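Local coordinates for endo-polygalacturonase (Pectobacterium carotovorum subsp. carotovorum, PDB 1BHE), which hydrolyses the alpha-1,4-galacturonosyl linkages of polygalacturonic acid, contributing to maceration and soft rot of plant tissue, at residues Ser27-Ala32 / Ser50-Gly55; Ser133-Ala138 / Arg199-Ile204; Val177-Gly182 / Lys210-Ala215; Met253-Glu258 / Val294-Val299. One frame throughout, in Å; residues are numbered along the deposited sequence.

Interaction 1: Ser27-Ala32 / Ser50-Gly55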
loop_
_atom_site.group_PDB
_atom_site.type_symbol
_atom_site.label_atom_id
_atom_site.label_comp_id
_atom_site.label_asym_id
_atom_site.label_seq_id
_atom_site.Cartn_x
_atom_site.Cartn_y
_atom_site.Cartn_z
ATOM N N SER A 27 -14.961 -21.910 -1.826
ATOM C CA SER A 27 -14.376 -23.243 -1.955
ATOM C C SER A 27 -14.166 -23.641 -3.405
ATOM O O SER A 27 -13.215 -24.380 -3.686
ATOM C CB SER A 27 -15.201 -24.282 -1.191
ATOM O OG SER A 27 -16.560 -24.206 -1.600
ATOM N N THR A 28 -14.986 -23.159 -4.332
ATOM C CA THR A 28 -14.792 -23.456 -5.749
ATOM C C THR A 28 -13.478 -22.848 -6.235
ATOM O O THR A 28 -12.696 -23.508 -6.920
ATOM C CB THR A 28 -15.966 -23.007 -6.630
ATOM O OG1 THR A 28 -16.080 -21.580 -6.629
ATOM C CG2 THR A 28 -17.271 -23.590 -6.117
ATOM N N ILE A 29 -13.208 -21.602 -5.855
ATOM C CA ILE A 29 -11.948 -20.959 -6.239
ATOM C C ILE A 29 -10.760 -21.606 -5.538
ATOM O O ILE A 29 -9.730 -21.885 -6.164
ATOM C CB ILE A 29 -11.991 -19.444 -5.957
ATOM C CG1 ILE A 29 -13.082 -18.763 -6.792
ATOM C CG2 ILE A 29 -10.637 -18.811 -6.268
ATOM C CD1 ILE A 29 -13.342 -17.312 -6.423
ATOM N N GLN A 30 -10.856 -21.871 -4.237
ATOM C CA GLN A 30 -9.773 -22.484 -3.483
ATOM C C GLN A 30 -9.393 -23.851 -4.045
ATOM O O GLN A 30 -8.214 -24.159 -4.212
ATOM C CB GLN A 30 -10.084 -22.611 -1.990
ATOM C CG GLN A 30 -8.842 -22.903 -1.144
ATOM C CD GLN A 30 -7.803 -21.805 -1.282
ATOM O OE1 GLN A 30 -8.055 -20.682 -0.839
ATOM N NE2 GLN A 30 -6.667 -22.122 -1.899
ATOM N N LYS A 31 -10.394 -24.673 -4.354
ATOM C CA LYS A 31 -10.151 -25.989 -4.942
ATOM C C LYS A 31 -9.383 -25.875 -6.249
ATOM O O LYS A 31 -8.407 -26.597 -6.476
ATOM C CB LYS A 31 -11.483 -26.721 -5.174
ATOM C CG LYS A 31 -11.295 -28.113 -5.766
ATOM C CD LYS A 31 -12.615 -28.876 -5.822
ATOM C CE LYS A 31 -12.395 -30.288 -6.359
ATOM N NZ LYS A 31 -13.697 -30.987 -6.590
ATOM N N ALA A 32 -9.766 -24.937 -7.110
ATOM C CA ALA A 32 -9.084 -24.688 -8.370
ATOM C C ALA A 32 -7.655 -24.216 -8.131
ATOM O O ALA A 32 -6.737 -24.639 -8.831
ATOM C CB ALA A 32 -9.840 -23.655 -9.194
ATOM N N SER A 50 -21.167 -11.884 -13.348
ATOM C CA SER A 50 -19.778 -11.518 -13.598
ATOM C C SER A 50 -19.090 -11.255 -12.258
ATOM O O SER A 50 -18.060 -10.594 -12.201
ATOM C CB SER A 50 -19.710 -10.268 -14.475
ATOM O OG SER A 50 -20.257 -9.167 -13.756
ATOM N N VAL A 51 -19.718 -11.723 -11.178
ATOM C CA VAL A 51 -19.204 -11.478 -9.832
ATOM C C VAL A 51 -18.955 -12.778 -9.077
ATOM O O VAL A 51 -19.864 -13.596 -8.911
ATOM C CB VAL A 51 -20.177 -10.611 -9.001
ATOM C CG1 VAL A 51 -19.641 -10.371 -7.588
ATOM C CG2 VAL A 51 -20.456 -9.263 -9.654
ATOM N N PHE A 52 -17.728 -12.983 -8.622
ATOM C CA PHE A 52 -17.368 -14.106 -7.768
ATOM C C PHE A 52 -17.390 -13.595 -6.320
ATOM O O PHE A 52 -16.579 -12.733 -5.974
ATOM C CB PHE A 52 -15.993 -14.675 -8.094
ATOM C CG PHE A 52 -15.902 -15.446 -9.382
ATOM C CD1 PHE A 52 -15.599 -14.806 -10.568
ATOM C CD2 PHE A 52 -16.110 -16.817 -9.393
ATOM C CE1 PHE A 52 -15.510 -15.512 -11.753
ATOM C CE2 PHE A 52 -16.024 -17.536 -10.577
ATOM C CZ PHE A 52 -15.719 -16.882 -11.754
ATOM N N LEU A 53 -18.338 -14.076 -5.531
ATOM C CA LEU A 53 -18.470 -13.648 -4.133
ATOM C C LEU A 53 -17.727 -14.649 -3.258
ATOM O O LEU A 53 -18.043 -15.844 -3.291
ATOM C CB LEU A 53 -19.949 -13.551 -3.770
ATOM C CG LEU A 53 -20.361 -12.653 -2.606
ATOM C CD1 LEU A 53 -19.843 -11.231 -2.766
ATOM C CD2 LEU A 53 -21.880 -12.635 -2.468
ATOM N N SER A 54 -16.721 -14.194 -2.518
ATOM C CA SER A 54 -15.887 -15.119 -1.754
ATOM C C SER A 54 -15.369 -14.560 -0.439
ATOM O O SER A 54 -15.286 -13.355 -0.228
ATOM C CB SER A 54 -14.672 -15.459 -2.648
ATOM O OG SER A 54 -13.682 -16.215 -1.978
ATOM N N GLY A 55 -14.968 -15.479 0.432
ATOM C CA GLY A 55 -14.301 -15.147 1.685
ATOM C C GLY A 55 -12.801 -15.354 1.441
ATOM O O GLY A 55 -12.353 -15.458 0.296
#

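Interaction 2: Ser133-Ala138 / Arg199-Ile204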
loop_
_atom_site.group_PDB
_atom_site.type_symbol
_atom_site.label_atom_id
_atom_site.label_comp_id
_atom_site.label_asym_id
_atom_site.label_seq_id
_atom_site.Cartn_x
_atom_site.Cartn_y
_atom_site.Cartn_z
ATOM N N SER A 133 -20.657 -0.705 8.373
ATOM C CA SER A 133 -19.735 -1.153 7.337
ATOM C C SER A 133 -18.327 -1.225 7.922
ATOM O O SER A 133 -18.111 -0.752 9.040
ATOM C CB SER A 133 -19.705 -0.147 6.185
ATOM O OG SER A 133 -19.110 1.073 6.601
ATOM N N TRP A 134 -17.371 -1.757 7.163
ATOM C CA TRP A 134 -15.993 -1.809 7.646
ATOM C C TRP A 134 -15.442 -0.406 7.903
ATOM O O TRP A 134 -14.760 -0.179 8.906
ATOM C CB TRP A 134 -15.091 -2.490 6.634
ATOM C CG TRP A 134 -15.309 -3.911 6.259
ATOM C CD1 TRP A 134 -15.635 -4.359 5.003
ATOM C CD2 TRP A 134 -15.174 -5.080 7.066
ATOM N NE1 TRP A 134 -15.724 -5.727 4.995
ATOM C CE2 TRP A 134 -15.445 -6.195 6.250
ATOM C CE3 TRP A 134 -14.865 -5.293 8.414
ATOM C CZ2 TRP A 134 -15.416 -7.505 6.727
ATOM C CZ3 TRP A 134 -14.830 -6.593 8.884
ATOM C CH2 TRP A 134 -15.105 -7.683 8.046
ATOM N N TRP A 135 -15.696 0.543 6.997
ATOM C CA TRP A 135 -15.147 1.890 7.195
ATOM C C TRP A 135 -15.771 2.618 8.372
ATOM O O TRP A 135 -15.095 3.428 9.020
ATOM C CB TRP A 135 -15.240 2.714 5.918
ATOM C CG TRP A 135 -14.405 2.175 4.792
ATOM C CD1 TRP A 135 -13.227 1.483 4.870
ATOM C CD2 TRP A 135 -14.684 2.340 3.400
ATOM N NE1 TRP A 135 -12.780 1.179 3.606
ATOM C CE2 TRP A 135 -13.658 1.688 2.687
ATOM C CE3 TRP A 135 -15.733 2.941 2.688
ATOM C CZ2 TRP A 135 -13.641 1.637 1.293
ATOM C CZ3 TRP A 135 -15.713 2.886 1.306
ATOM C CH2 TRP A 135 -14.672 2.235 0.621
ATOM N N GLU A 136 -17.021 2.329 8.708
ATOM C CA GLU A 136 -17.683 2.957 9.850
ATOM C C GLU A 136 -17.045 2.607 11.183
ATOM O O GLU A 136 -17.215 3.343 12.159
ATOM C CB GLU A 136 -19.174 2.590 9.854
ATOM C CG GLU A 136 -19.963 3.495 8.922
ATOM C CD GLU A 136 -21.385 3.059 8.656
ATOM O OE1 GLU A 136 -21.719 1.869 8.807
ATOM O OE2 GLU A 136 -22.186 3.939 8.269
ATOM N N LEU A 137 -16.272 1.526 11.274
ATOM C CA LEU A 137 -15.558 1.158 12.485
ATOM C C LEU A 137 -14.389 2.079 12.818
ATOM O O LEU A 137 -13.962 2.124 13.979
ATOM C CB LEU A 137 -15.055 -0.285 12.381
ATOM C CG LEU A 137 -16.100 -1.391 12.222
ATOM C CD1 LEU A 137 -15.465 -2.649 11.644
ATOM C CD2 LEU A 137 -16.774 -1.714 13.549
ATOM N N ALA A 138 -13.834 2.814 11.864
ATOM C CA ALA A 138 -12.711 3.710 12.098
ATOM C C ALA A 138 -13.068 4.877 13.009
ATOM O O ALA A 138 -12.335 5.164 13.964
ATOM C CB ALA A 138 -12.163 4.243 10.783
ATOM N N ARG A 199 -10.672 5.853 6.156
ATOM C CA ARG A 199 -9.436 5.777 6.919
ATOM C C ARG A 199 -8.856 4.365 6.891
ATOM O O ARG A 199 -9.569 3.377 6.694
ATOM C CB ARG A 199 -9.667 6.214 8.373
ATOM C CG ARG A 199 -10.037 7.684 8.524
ATOM C CD ARG A 199 -8.832 8.604 8.388
ATOM N NE ARG A 199 -8.356 8.772 7.023
ATOM C CZ ARG A 199 -8.883 9.551 6.092
ATOM N NH1 ARG A 199 -9.947 10.305 6.360
ATOM N NH2 ARG A 199 -8.371 9.608 4.871
ATOM N N ASN A 200 -7.544 4.281 7.084
ATOM C CA ASN A 200 -6.844 3.004 7.187
ATOM C C ASN A 200 -6.794 2.238 5.871
ATOM O O ASN A 200 -6.892 1.010 5.865
ATOM C CB ASN A 200 -7.578 2.177 8.253
ATOM C CG ASN A 200 -6.708 1.203 9.000
ATOM O OD1 ASN A 200 -5.589 1.529 9.384
ATOM N ND2 ASN A 200 -7.247 0.007 9.229
ATOM N N THR A 201 -6.670 2.950 4.759
ATOM C CA THR A 201 -6.717 2.330 3.437
ATOM C C THR A 201 -5.462 2.546 2.608
ATOM O O THR A 201 -5.546 2.851 1.412
ATOM C CB THR A 201 -7.937 2.912 2.681
ATOM O OG1 THR A 201 -7.888 4.338 2.821
ATOM C CG2 THR A 201 -9.238 2.380 3.259
ATOM N N ASP A 202 -4.293 2.312 3.211
ATOM C CA ASP A 202 -3.035 2.455 2.480
ATOM C C ASP A 202 -3.121 1.658 1.177
ATOM O O ASP A 202 -3.714 0.574 1.164
ATOM C CB ASP A 202 -1.835 1.971 3.278
ATOM C CG ASP A 202 -1.462 2.816 4.472
ATOM O OD1 ASP A 202 -2.202 3.753 4.833
ATOM O OD2 ASP A 202 -0.405 2.549 5.080
ATOM N N GLY A 203 -2.506 2.201 0.132
ATOM C CA GLY A 203 -2.527 1.551 -1.168
ATOM C C GLY A 203 -1.592 0.357 -1.248
ATOM O O GLY A 203 -2.042 -0.789 -1.292
ATOM N N ILE A 204 -0.292 0.608 -1.373
ATOM C CA ILE A 204 0.711 -0.436 -1.465
ATOM C C ILE A 204 1.831 -0.177 -0.455
ATOM O O ILE A 204 2.531 0.829 -0.571
ATOM C CB ILE A 204 1.364 -0.556 -2.859
ATOM C CG1 ILE A 204 0.331 -0.823 -3.957
ATOM C CG2 ILE A 204 2.394 -1.683 -2.825
ATOM C CD1 ILE A 204 0.901 -0.854 -5.356
HETATM O O HOH W 1 -13.166 5.729 7.652
HETATM O O HOH W 2 -12.061 3.223 7.690
#

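Interaction 3: Val177-Gly182 / Lys210-Ala215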
loop_
_atom_site.group_PDB
_atom_site.type_symbol
_atom_site.label_atom_id
_atom_site.label_comp_id
_atom_site.label_asym_id
_atom_site.label_seq_id
_atom_site.Cartn_x
_atom_site.Cartn_y
_atom_site.Cartn_z
ATOM N N VAL A 177 -2.712 -3.459 -0.499
ATOM C CA VAL A 177 -1.637 -4.406 -0.783
ATOM C C VAL A 177 -0.498 -4.252 0.224
ATOM O O VAL A 177 0.025 -3.157 0.448
ATOM C CB VAL A 177 -1.021 -4.232 -2.187
ATOM C CG1 VAL A 177 0.013 -5.326 -2.464
ATOM C CG2 VAL A 177 -2.040 -4.229 -3.315
ATOM N N VAL A 178 -0.097 -5.365 0.830
ATOM C CA VAL A 178 0.997 -5.402 1.790
ATOM C C VAL A 178 1.984 -6.489 1.351
ATOM O O VAL A 178 1.574 -7.612 1.071
ATOM C CB VAL A 178 0.532 -5.707 3.229
ATOM C CG1 VAL A 178 1.725 -5.938 4.156
ATOM C CG2 VAL A 178 -0.346 -4.591 3.790
ATOM N N PHE A 179 3.256 -6.130 1.268
ATOM C CA PHE A 179 4.316 -7.060 0.892
ATOM C C PHE A 179 5.302 -7.110 2.067
ATOM O O PHE A 179 6.130 -6.197 2.198
ATOM C CB PHE A 179 5.024 -6.616 -0.386
ATOM C CG PHE A 179 6.022 -7.610 -0.915
ATOM C CD1 PHE A 179 5.604 -8.804 -1.479
ATOM C CD2 PHE A 179 7.381 -7.347 -0.847
ATOM C CE1 PHE A 179 6.524 -9.725 -1.963
ATOM C CE2 PHE A 179 8.300 -8.257 -1.332
ATOM C CZ PHE A 179 7.875 -9.449 -1.888
ATOM N N SER A 180 5.174 -8.117 2.921
ATOM C CA SER A 180 5.952 -8.195 4.144
ATOM C C SER A 180 7.030 -9.266 4.191
ATOM O O SER A 180 6.806 -10.419 3.842
ATOM C CB SER A 180 5.031 -8.530 5.343
ATOM O OG SER A 180 4.064 -7.513 5.514
ATOM N N ASP A 181 8.185 -8.899 4.733
ATOM C CA ASP A 181 9.320 -9.782 4.923
ATOM C C ASP A 181 9.641 -10.625 3.698
ATOM O O ASP A 181 9.921 -11.830 3.789
ATOM C CB ASP A 181 9.069 -10.685 6.146
ATOM C CG ASP A 181 8.564 -9.904 7.342
ATOM O OD1 ASP A 181 9.268 -9.027 7.875
ATOM O OD2 ASP A 181 7.418 -10.165 7.753
ATOM N N GLY A 182 9.690 -9.968 2.540
ATOM C CA GLY A 182 9.944 -10.672 1.290
ATOM C C GLY A 182 11.013 -10.000 0.441
ATOM O O GLY A 182 11.658 -9.021 0.822
ATOM N N LYS A 210 12.657 -6.261 0.407
ATOM C CA LYS A 210 13.590 -5.667 -0.539
ATOM C C LYS A 210 13.138 -5.933 -1.978
ATOM O O LYS A 210 12.322 -6.808 -2.232
ATOM C CB LYS A 210 15.030 -6.133 -0.383
ATOM C CG LYS A 210 15.278 -7.488 0.229
ATOM C CD LYS A 210 16.595 -7.591 0.983
ATOM C CE LYS A 210 16.828 -6.513 2.017
ATOM N NZ LYS A 210 16.804 -6.958 3.436
ATOM N N ASN A 211 13.725 -5.163 -2.876
ATOM C CA ASN A 211 13.536 -5.262 -4.314
ATOM C C ASN A 211 12.086 -5.131 -4.752
ATOM O O ASN A 211 11.399 -6.071 -5.134
ATOM C CB ASN A 211 14.184 -6.564 -4.820
ATOM C CG ASN A 211 15.681 -6.559 -4.518
ATOM O OD1 ASN A 211 16.365 -5.563 -4.766
ATOM N ND2 ASN A 211 16.190 -7.655 -3.971
ATOM N N ILE A 212 11.617 -3.885 -4.730
ATOM C CA ILE A 212 10.261 -3.501 -5.060
ATOM C C ILE A 212 10.165 -2.535 -6.239
ATOM O O ILE A 212 10.867 -1.522 -6.260
ATOM C CB ILE A 212 9.617 -2.741 -3.870
ATOM C CG1 ILE A 212 9.814 -3.454 -2.535
ATOM C CG2 ILE A 212 8.140 -2.475 -4.148
ATOM C CD1 ILE A 212 9.258 -4.852 -2.447
ATOM N N THR A 213 9.233 -2.798 -7.149
ATOM C CA THR A 213 8.971 -1.877 -8.247
ATOM C C THR A 213 7.475 -1.568 -8.308
ATOM O O THR A 213 6.661 -2.486 -8.362
ATOM C CB THR A 213 9.403 -2.414 -9.621
ATOM O OG1 THR A 213 10.833 -2.430 -9.689
ATOM C CG2 THR A 213 8.889 -1.552 -10.768
ATOM N N ILE A 214 7.134 -0.285 -8.287
ATOM C CA ILE A 214 5.739 0.137 -8.481
ATOM C C ILE A 214 5.772 1.056 -9.713
ATOM O O ILE A 214 6.412 2.108 -9.648
ATOM C CB ILE A 214 5.118 0.823 -7.268
ATOM C CG1 ILE A 214 5.071 -0.108 -6.048
ATOM C CG2 ILE A 214 3.708 1.305 -7.617
ATOM C CD1 ILE A 214 4.686 0.552 -4.741
ATOM N N ALA A 215 5.203 0.618 -10.833
ATOM C CA ALA A 215 5.291 1.404 -12.062
ATOM C C ALA A 215 4.026 1.424 -12.895
ATOM O O ALA A 215 3.190 0.520 -12.866
ATOM C CB ALA A 215 6.432 0.852 -12.927
#

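Interaction 4: Met253-Glu258 / Val294-Val299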
loop_
_atom_site.group_PDB
_atom_site.type_symbol
_atom_site.label_atom_id
_atom_site.label_comp_id
_atom_site.label_asym_id
_atom_site.label_seq_id
_atom_site.Cartn_x
_atom_site.Cartn_y
_atom_site.Cartn_z
ATOM N N MET A 253 3.110 9.826 -1.011
ATOM C CA MET A 253 4.196 8.920 -1.371
ATOM C C MET A 253 5.105 8.942 -0.143
ATOM O O MET A 253 5.983 9.801 -0.013
ATOM C CB MET A 253 4.905 9.396 -2.632
ATOM C CG MET A 253 6.221 8.707 -2.962
ATOM S SD MET A 253 6.037 6.917 -3.161
ATOM C CE MET A 253 6.943 6.322 -1.737
ATOM N N SER A 254 4.778 8.103 0.842
ATOM C CA SER A 254 5.422 8.137 2.132
ATOM C C SER A 254 6.382 7.021 2.512
ATOM O O SER A 254 6.370 5.898 2.028
ATOM C CB SER A 254 4.322 8.171 3.226
ATOM O OG SER A 254 3.408 9.231 2.996
ATOM N N ILE A 255 7.238 7.368 3.472
ATOM C CA ILE A 255 8.183 6.483 4.133
ATOM C C ILE A 255 7.907 6.635 5.635
ATOM O O ILE A 255 7.910 7.776 6.110
ATOM C CB ILE A 255 9.649 6.782 3.830
ATOM C CG1 ILE A 255 10.008 6.426 2.378
ATOM C CG2 ILE A 255 10.597 6.048 4.773
ATOM C CD1 ILE A 255 11.334 7.012 1.923
ATOM N N GLY A 256 7.630 5.550 6.344
ATOM C CA GLY A 256 7.340 5.637 7.777
ATOM C C GLY A 256 5.888 5.243 8.041
ATOM O O GLY A 256 5.189 4.842 7.116
ATOM N N SER A 257 5.472 5.318 9.294
ATOM C CA SER A 257 6.264 5.824 10.402
ATOM C C SER A 257 7.331 4.893 10.934
ATOM O O SER A 257 8.284 5.304 11.611
ATOM C CB SER A 257 5.296 6.198 11.549
ATOM O OG SER A 257 4.553 7.347 11.137
ATOM N N GLU A 258 7.213 3.607 10.615
ATOM C CA GLU A 258 8.242 2.646 11.035
ATOM C C GLU A 258 9.418 2.846 10.091
ATOM O O GLU A 258 9.325 2.547 8.899
ATOM C CB GLU A 258 7.665 1.236 11.054
ATOM C CG GLU A 258 6.477 1.115 12.004
ATOM C CD GLU A 258 5.149 1.453 11.359
ATOM O OE1 GLU A 258 5.087 1.915 10.205
ATOM O OE2 GLU A 258 4.101 1.252 12.003
ATOM N N VAL A 294 17.612 8.291 -0.436
ATOM C CA VAL A 294 16.280 8.492 -0.984
ATOM C C VAL A 294 16.386 9.603 -2.029
ATOM O O VAL A 294 16.900 10.678 -1.695
ATOM C CB VAL A 294 15.230 8.867 0.072
ATOM C CG1 VAL A 294 13.852 9.034 -0.569
ATOM C CG2 VAL A 294 15.151 7.824 1.176
ATOM N N ARG A 295 15.959 9.342 -3.252
ATOM C CA ARG A 295 16.048 10.334 -4.313
ATOM C C ARG A 295 14.724 10.494 -5.048
ATOM O O ARG A 295 14.155 9.539 -5.583
ATOM C CB ARG A 295 17.163 9.996 -5.312
ATOM C CG ARG A 295 17.087 8.593 -5.887
ATOM C CD ARG A 295 18.457 8.081 -6.305
ATOM N NE ARG A 295 19.332 7.817 -5.168
ATOM C CZ ARG A 295 19.336 6.701 -4.451
ATOM N NH1 ARG A 295 18.503 5.707 -4.734
ATOM N NH2 ARG A 295 20.180 6.576 -3.434
ATOM N N TYR A 296 14.233 11.731 -5.071
ATOM C CA TYR A 296 12.986 12.056 -5.750
ATOM C C TYR A 296 13.253 12.947 -6.966
ATOM O O TYR A 296 13.919 13.978 -6.826
ATOM C CB TYR A 296 12.004 12.788 -4.845
ATOM C CG TYR A 296 11.705 12.211 -3.490
ATOM C CD1 TYR A 296 10.678 11.284 -3.309
ATOM C CD2 TYR A 296 12.430 12.600 -2.378
ATOM C CE1 TYR A 296 10.399 10.769 -2.056
ATOM C CE2 TYR A 296 12.164 12.094 -1.117
ATOM C CZ TYR A 296 11.143 11.171 -0.970
ATOM O OH TYR A 296 10.879 10.662 0.277
ATOM N N SER A 297 12.722 12.569 -8.122
ATOM C CA SER A 297 12.939 13.376 -9.321
ATOM C C SER A 297 11.744 13.360 -10.253
ATOM O O SER A 297 11.011 12.379 -10.355
ATOM C CB SER A 297 14.193 12.917 -10.075
ATOM O OG SER A 297 14.035 11.595 -10.554
ATOM N N ASN A 298 11.543 14.476 -10.950
ATOM C CA ASN A 298 10.464 14.610 -11.916
ATOM C C ASN A 298 9.094 14.366 -11.289
ATOM O O ASN A 298 8.295 13.550 -11.751
ATOM C CB ASN A 298 10.701 13.695 -13.121
ATOM C CG ASN A 298 9.818 14.059 -14.293
ATOM O OD1 ASN A 298 9.125 15.082 -14.269
ATOM N ND2 ASN A 298 9.805 13.241 -15.333
ATOM N N VAL A 299 8.827 15.106 -10.214
ATOM C CA VAL A 299 7.556 15.019 -9.503
ATOM C C VAL A 299 6.735 16.279 -9.780
ATOM O O VAL A 299 7.232 17.387 -9.554
ATOM C CB VAL A 299 7.761 14.873 -7.989
ATOM C CG1 VAL A 299 6.430 14.660 -7.271
ATOM C CG2 VAL A 299 8.704 13.726 -7.655
HETATM O O HOH W 3 8.560 9.221 0.615
#

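Interaction 1: Ser27-Ala32 / Ser50-Gly55
The short helix that caps the N-terminal end of a right-handed parallel β-helix, the fold of family 28 glycosidases, is seated here by I29, which meets F52 and S54 of an early strand. Strand residues alternate in direction, so F52 and S54 face the helix while L53 between them points away from it. I29 does the touching with the far end of its longer branch: CG1 lies anti to the carbonyl carbon (chi1 -63°) and the chain continues extended, carrying CD1 out to the strand. That methyl stands 4.1 Å from F52 CD2, and F52 CB is as near to I29 CD1, so it nestles where the ring joins its backbone. The two side chains cross obliquely. S54 adds a lighter contact, its CB 4.4 Å from I29 CD1. A slim serine suits this buried edge, because its polar end is turned back to its own chain, S54 OG donating to G55 O at 2.7 Å. The β-branched isoleucine has few torsional choices, and its long arm reaches the broad ring; both side chains are buried and apolar, as suits the end of the core that the helix covers. L18 of strand 14-19 and L73 of strand 72-75 touch both of them, L44 of strand 41-45 packs on F52, and the helix is further fastened to strand 51-58 by a bond from S58 N to Q30 OE1.

Interaction 2: Ser133-Ala138 / Arg199-Ile204
The backbones come closest where A138, in the first turn of helix 136-144, lies 6.5 Å from R199, CA to CA; the partner segment is a loop that becomes strand only at I204. This loop belongs to the active-site side of the right-handed parallel β-helix, and N200, T201 and D202 form the Asn-Thr-Asp signature of family 28. At the closest point, A138 CB rests 4.0 Å from R199 CB, and the small alanine suits so near an approach. From there R199 leads off, bent at chi2 (-77°) and chi3 (75°), and its NE forms a salt bridge with OD1 of D223, the predicted proton donor. N200 N bonds to the other carboxylate oxygen, D223 OD2, so R199 and N200 together grip this carboxylate. W135 and T201 meet at about a right angle: T201 CG2 lies 3.8 Å from W135 NE1, whose N-H is already given to S172 O. T201 thus divides its work, methyl toward the tryptophan and hydroxyl toward A198 O and the backbone N of D223. Two waters bridge the remaining span. One accepts from R199 N at 2.9 Å and donates to W135 O; the other donates to R199 O at 2.7 Å and only weakly to W135 O. The turn leading into the helix is held by a capping box: E136 N donates to S133 OG at 3.2 Å and S133 N to E136 OE1 at 2.8 Å, this oxygen being met on its anti side, 24° out of the carboxylate plane.

Interaction 3: Val177-Gly182 / Lys210-Ala215
K210 opens its strand by meeting G182: K210 N donates to G182 O at 3.0 Å with an N-H...O angle of 160°, and K210 CG lies alongside the same oxygen at 4.0 Å. The long aliphatic stem suits this partly exposed place, since it can carry NZ away to E236 O. The carbonyl O of K210 lies near the plane of the F179 ring, at its edge. N211, next along, bonds to D183 and to N239, joining its own coil of the parallel β-helix to the coils before and after. I212 then supplies the apolar half of the contact. With chi1 at -48° and chi2 at -59° its chain folds round, and CD1 arrives 3.5 Å from F179 CD2 and 3.7 Å from F179 CE2, a snug fit in which the two side chains lie side by side, running in opposite directions. F179 also meets the ring of F185 at about 30°, packing inside the coils. G182 suits its place because a CB there would run into F179 CZ. Chemically, the one backbone bond between the segments links the end of the 177-182 turn to the start of strand 210-215, whereas the fit of isoleucine to phenylalanine depends on shape and burial alone.

Interaction 4: Met253-Glu258 / Val294-Val299
M253 begins the contact with its backbone: M253 O accepts a bond of 2.7 Å from a water, which in turn accepts from Y296 OH at 2.8 Å. The water lies in the plane of the tyrosine ring, at its edge, so a phenol reaching across the interior of the parallel β-helix finds a polar partner among apolar side chains. S254 points away from the other segment, and its OG bonds to D224 and R280. I255 turns back inward. With chi1 at -70° and chi2 at 166° the longer arm stretches inward, and CD1 reaches V294 tip to tip, 4.0 Å from V294 CG2 and 4.1 Å from V294 CG1. The same methyl lies 4.0 Å from Y296 OH, coming at the tyrosine obliquely. Branched aliphatics fit such a spot, where two faces of a solenoid meet in its interior. Beyond G256, a cis peptide leads to S257, where the chain turns a corner into the next face. Strand 253-256 is flanked by strands 226-230 and 277-282, and I255 also touches I228; Y296 reaches across to L279 and I281 of strand 277-282, and beside its own strand touches V267 and stacks with F330 of strand 324-335.

Overall arrangement
From the N terminus, interaction 1 closes a loop of 17 residues and settles the capping helix on the first coils of the β-helix. Interaction 2 spans 60 residues, tying helix 136-144 to the active-site loop. Interaction 3 crosses it, since the four segments alternate along the chain; the two touch where G203 O lies 2.9 Å from V177 N, a probable hydrogen bond, and where I204 packs on I214 and V177. Interaction 4 follows both, bridging 35 residues between faces of later coils, and it comes within about 7 Å of interaction 3, nearest atoms, without touching. Interactions 1 and 4 lie on opposite sides of the chain's centre, their own centres about 37 Å apart.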